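Local coordinates for mandelate racemase/muconate lactonizing enzyme family protein (Azoarcus sp., PDB 2QDE), which is of unknown function but belongs to the mandelate racemase/muconate lactonizing enzyme family, carrying a barium ion in its enolase-type barrel domain, at residues H162-A168 with D191-I196; V179-R183 with L212-L217. One frame throughout, in Å; residues are numbered along the deposited sequence.

Overall arrangement
Both contacts lie in the barrel domain, in neighbouring layers of the beta/alpha wall, with centres about 10 Å apart. Contact 1 pairs strands 164-167 and 192-195 and includes D195, a ligand of the barium ion. Contact 2 lies outside it, where helix 172-186, the crossover between those two strands, meets the turn after helix 202-212. I194 packs against both segments of contact 2: its CD1 is 3.5 Å from L212 CD1 and its CG2 is 3.9 Å from V179 CG2. The metal belongs to contact 1 alone, on the F193 and D195 face of the strands, whereas contact 2 packs behind the L192 and I194 face.

Contact 1 of 2, residues H162-A168 with D191-I196; sequences HFVKLKA and DLFIDI. With BA (barium ion), chain I.
V164 and L192, and the pairs that follow as far as K167 and D195, bridge two neighbouring parallel strands. Backbone bonds alternate along them: V164 N to D191 O, F193 N to V164 O, L166 N to F193 O, D195 N to L166 O and A168 N to D195 O. Just before the pairing begins, one water links H162 O to D191 N.

The face of V164, L166, L192 and I194 is aliphatic. L192 CD1 lies 3.8 Å from V164 CG1 and 3.9 Å from L166 CD1, and helix 172-186 covers this side through M178 and V179. Further on, A168 CB meets I196 CD1 at 3.6 Å.

On the other face, F193 has its CG between the backbone N and carbonyl carbon (chi1 65°), and its ring lies against K165. K165 CB sits over one ring face, toward the rim, in a CH-pi contact 4.1 Å from the centroid. F163 meets the same ring at a slant, planes 45° apart, with CD1 3.5 Å from F193 CE2.

From there the extended K165 chain runs on to D195. NZ forms a salt bridge with D195 OD2 at 2.8 Å, arriving on the anti side and 30° out of the carboxylate plane; E221 is its second acidic partner. D195 also holds barium, through OD2 at 2.7 Å and OD1 at 3.1 Å, in a site completed by N197, E221 and D246. One carboxylate oxygen, OD2, is thus shared by lysine and metal, which probably fixes the carboxylate's rotation.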
# COMPACT_ATOMS: atom_id res chain seq x y z
N HIS A 162 8.74 35.99 18.83
CA HIS A 162 7.91 35.65 17.67
C HIS A 162 6.76 34.66 17.83
O HIS A 162 5.90 34.57 16.96
CB HIS A 162 8.85 35.22 16.56
CG HIS A 162 9.95 36.20 16.32
ND1 HIS A 162 9.87 37.19 15.37
CD2 HIS A 162 11.12 36.40 16.98
CE1 HIS A 162 10.94 37.96 15.45
NE2 HIS A 162 11.71 37.51 16.42
N PHE A 163 6.76 33.90 18.92
CA PHE A 163 5.65 32.99 19.16
C PHE A 163 5.57 32.69 20.64
O PHE A 163 6.49 33.02 21.40
CB PHE A 163 5.75 31.71 18.31
CG PHE A 163 6.92 30.83 18.64
CD1 PHE A 163 6.94 30.05 19.79
CD2 PHE A 163 7.99 30.72 17.74
CE1 PHE A 163 7.99 29.17 20.04
CE2 PHE A 163 9.04 29.84 17.98
CZ PHE A 163 9.04 29.06 19.13
N VAL A 164 4.47 32.09 21.06
CA VAL A 164 4.26 31.75 22.45
C VAL A 164 3.81 30.29 22.56
O VAL A 164 2.79 29.91 21.98
CB VAL A 164 3.19 32.67 23.08
CG1 VAL A 164 2.82 32.17 24.47
CG2 VAL A 164 3.71 34.10 23.14
N LYS A 165 4.56 29.49 23.30
CA LYS A 165 4.26 28.08 23.48
C LYS A 165 3.82 27.78 24.92
O LYS A 165 4.45 28.27 25.86
CB LYS A 165 5.50 27.26 23.12
CG LYS A 165 5.42 25.78 23.48
CD LYS A 165 6.68 25.06 23.03
CE LYS A 165 6.83 23.72 23.70
NZ LYS A 165 8.01 22.99 23.18
N LEU A 166 2.76 27.00 25.08
CA LEU A 166 2.24 26.63 26.40
C LEU A 166 2.37 25.13 26.64
O LEU A 166 2.35 24.33 25.70
CB LEU A 166 0.75 27.02 26.53
CG LEU A 166 0.34 28.42 26.05
CD1 LEU A 166 -1.17 28.54 26.03
CD2 LEU A 166 0.97 29.49 26.95
N LYS A 167 2.53 24.74 27.90
CA LYS A 167 2.59 23.32 28.23
C LYS A 167 1.23 22.89 28.75
O LYS A 167 0.69 23.51 29.67
CB LYS A 167 3.66 23.07 29.30
CG LYS A 167 5.05 23.41 28.81
CD LYS A 167 6.15 22.95 29.74
CE LYS A 167 7.52 23.23 29.12
NZ LYS A 167 8.63 22.95 30.08
N ALA A 168 0.66 21.84 28.16
CA ALA A 168 -0.68 21.40 28.53
C ALA A 168 -0.68 20.15 29.40
O ALA A 168 -0.73 19.03 28.86
CB ALA A 168 -1.47 21.15 27.26
N ASP A 191 1.09 33.99 17.05
CA ASP A 191 1.40 32.58 16.84
C ASP A 191 1.39 31.90 18.21
O ASP A 191 2.32 32.07 19.00
CB ASP A 191 2.79 32.44 16.18
CG ASP A 191 3.20 30.98 15.95
OD1 ASP A 191 2.55 30.06 16.48
OD2 ASP A 191 4.21 30.76 15.25
N LEU A 192 0.34 31.15 18.50
CA LEU A 192 0.20 30.47 19.78
C LEU A 192 -0.03 28.97 19.61
O LEU A 192 -0.86 28.57 18.79
CB LEU A 192 -0.98 31.08 20.55
CG LEU A 192 -1.38 30.44 21.87
CD1 LEU A 192 -0.28 30.69 22.91
CD2 LEU A 192 -2.71 31.01 22.35
N PHE A 193 0.71 28.15 20.35
CA PHE A 193 0.51 26.70 20.26
C PHE A 193 0.80 26.01 21.59
O PHE A 193 1.30 26.64 22.52
CB PHE A 193 1.32 26.08 19.11
CG PHE A 193 2.81 26.18 19.26
CD1 PHE A 193 3.55 25.11 19.78
CD2 PHE A 193 3.50 27.31 18.80
CE1 PHE A 193 4.95 25.16 19.83
CE2 PHE A 193 4.90 27.38 18.85
CZ PHE A 193 5.63 26.30 19.37
N ILE A 194 0.48 24.73 21.68
CA ILE A 194 0.69 23.98 22.92
C ILE A 194 1.52 22.71 22.73
O ILE A 194 1.57 22.14 21.63
CB ILE A 194 -0.65 23.59 23.56
CG1 ILE A 194 -1.47 22.74 22.59
CG2 ILE A 194 -1.42 24.85 23.95
CD1 ILE A 194 -2.76 22.21 23.18
N ASP A 195 2.16 22.28 23.81
CA ASP A 195 3.02 21.09 23.81
C ASP A 195 2.45 20.09 24.81
O ASP A 195 2.25 20.42 25.98
CB ASP A 195 4.43 21.50 24.22
CG ASP A 195 5.45 20.40 24.03
OD1 ASP A 195 5.06 19.24 23.79
OD2 ASP A 195 6.66 20.70 24.13
N ILE A 196 2.18 18.87 24.35
CA ILE A 196 1.60 17.82 25.19
C ILE A 196 2.63 16.82 25.72
O ILE A 196 2.36 16.08 26.66
CB ILE A 196 0.52 17.03 24.42
CG1 ILE A 196 -0.31 17.98 23.56
CG2 ILE A 196 -0.39 16.30 25.39
CD1 ILE A 196 -1.02 19.07 24.35
BA BA I . 8.05 18.39 23.67
O HOH W 1 3.15 35.78 16.66

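Contact 2 of 2, residues V179-R183 with L212-L217; sequences VAEVR and LEKYNL
Y215 sets its ring against the turn of helix 172-186 that carries V179 and A180. The apolar packing starts at V179, whose CG1, anti to the backbone N (chi1 173°), reaches into the angle between the loop's side chains: it lies 3.7 Å from Y215 CB and 3.8 Å from L217 CD2. L212 CD2 adds a looser touch on V179 CB at 4.3 Å.

Around the ring, A180 takes one face. Its CA makes a CH-pi contact 4.1 Å from the Y215 centroid, 29° off the normal, while its CB approaches the phenol end, 3.5 Å from Y215 OH. K214 folds back over the opposite face, its CG above the ring centre, so the tyrosine is sandwiched between the helix backbone and its own neighbour.

The polar link comes from R183, one turn further along the helix. Bent at chi2 and chi3, its side chain presents the guanidinium edge to the loop, and NH1 donates to Y215 O at 2.8 Å, in the guanidinium plane; the exact place of that carbonyl is less certain. NH2 turns to V190 O and G187 O, so the one group probably ties together the two loops that lead into strands 192-195 and 220-221.

L217 also touches I194 of strand 192-195. Adjacent helices and their connecting turns packed over the parallel strands in this way form the outer layer of the (beta/alpha) barrel of enolase-superfamily proteins.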
# COMPACT_ATOMS: atom_id res chain seq x y z
N VAL A 179 -5.57 28.12 27.63
CA VAL A 179 -5.58 28.59 26.25
C VAL A 179 -6.62 29.68 26.03
O VAL A 179 -6.34 30.68 25.36
CB VAL A 179 -5.84 27.40 25.27
CG1 VAL A 179 -6.01 27.91 23.85
CG2 VAL A 179 -4.67 26.43 25.32
N ALA A 180 -7.81 29.49 26.59
CA ALA A 180 -8.87 30.47 26.44
C ALA A 180 -8.38 31.85 26.88
O ALA A 180 -8.49 32.82 26.13
CB ALA A 180 -10.09 30.06 27.26
N GLU A 181 -7.85 31.92 28.09
CA GLU A 181 -7.34 33.17 28.65
C GLU A 181 -6.17 33.76 27.85
O GLU A 181 -6.20 34.93 27.46
CB GLU A 181 -6.93 32.97 30.11
CG GLU A 181 -6.03 34.07 30.67
CD GLU A 181 -6.75 35.40 30.85
OE1 GLU A 181 -7.89 35.55 30.36
OE2 GLU A 181 -6.16 36.31 31.49
N VAL A 182 -5.14 32.96 27.62
CA VAL A 182 -3.98 33.45 26.87
C VAL A 182 -4.38 33.99 25.50
O VAL A 182 -3.91 35.07 25.09
CB VAL A 182 -2.92 32.34 26.70
CG1 VAL A 182 -1.72 32.87 25.94
CG2 VAL A 182 -2.49 31.82 28.07
N ARG A 183 -5.24 33.27 24.78
CA ARG A 183 -5.69 33.70 23.46
C ARG A 183 -6.39 35.05 23.48
O ARG A 183 -6.15 35.89 22.61
CB ARG A 183 -6.66 32.67 22.86
CG ARG A 183 -7.28 33.07 21.52
CD ARG A 183 -6.57 32.42 20.34
NE ARG A 183 -5.45 33.22 19.87
CZ ARG A 183 -4.48 32.77 19.07
NH1 ARG A 183 -4.49 31.52 18.63
NH2 ARG A 183 -3.51 33.59 18.70
N LEU A 212 -10.30 22.55 21.42
CA LEU A 212 -9.43 23.72 21.31
C LEU A 212 -9.44 24.39 19.93
O LEU A 212 -8.86 25.46 19.77
CB LEU A 212 -7.99 23.35 21.66
CG LEU A 212 -7.73 22.84 23.09
CD1 LEU A 212 -6.25 22.49 23.24
CD2 LEU A 212 -8.13 23.92 24.09
N GLU A 213 -10.08 23.77 18.95
CA GLU A 213 -10.10 24.33 17.60
C GLU A 213 -10.61 25.77 17.51
O GLU A 213 -10.16 26.53 16.67
CB GLU A 213 -10.90 23.41 16.65
CG GLU A 213 -10.25 22.03 16.49
CD GLU A 213 -10.94 21.12 15.48
OE1 GLU A 213 -12.19 21.10 15.45
OE2 GLU A 213 -10.23 20.42 14.72
N LYS A 214 -11.54 26.15 18.39
CA LYS A 214 -12.07 27.51 18.34
C LYS A 214 -11.03 28.57 18.72
O LYS A 214 -11.23 29.77 18.47
CB LYS A 214 -13.30 27.63 19.26
CG LYS A 214 -13.00 27.61 20.75
CD LYS A 214 -14.29 27.65 21.55
CE LYS A 214 -15.10 26.38 21.33
NZ LYS A 214 -16.54 26.50 21.73
N TYR A 215 -9.91 28.13 19.30
CA TYR A 215 -8.86 29.06 19.70
C TYR A 215 -7.78 29.24 18.63
O TYR A 215 -6.84 30.02 18.82
CB TYR A 215 -8.24 28.60 21.02
CG TYR A 215 -9.26 28.54 22.13
CD1 TYR A 215 -9.93 29.68 22.55
CD2 TYR A 215 -9.61 27.32 22.72
CE1 TYR A 215 -10.92 29.63 23.52
CE2 TYR A 215 -10.60 27.25 23.70
CZ TYR A 215 -11.25 28.41 24.09
OH TYR A 215 -12.24 28.36 25.05
N ASN A 216 -7.92 28.53 17.52
CA ASN A 216 -6.99 28.61 16.39
C ASN A 216 -5.51 28.49 16.71
O ASN A 216 -4.71 29.32 16.28
CB ASN A 216 -7.22 29.91 15.62
CG ASN A 216 -8.60 29.98 15.01
OD1 ASN A 216 -9.60 29.95 15.73
ND2 ASN A 216 -8.66 30.07 13.69
N LEU A 217 -5.13 27.45 17.44
CA LEU A 217 -3.73 27.24 17.76
C LEU A 217 -2.98 26.94 16.46
O LEU A 217 -3.51 26.25 15.58
CB LEU A 217 -3.60 26.07 18.73
CG LEU A 217 -4.35 26.23 20.06
CD1 LEU A 217 -4.38 24.91 20.82
CD2 LEU A 217 -3.68 27.32 20.90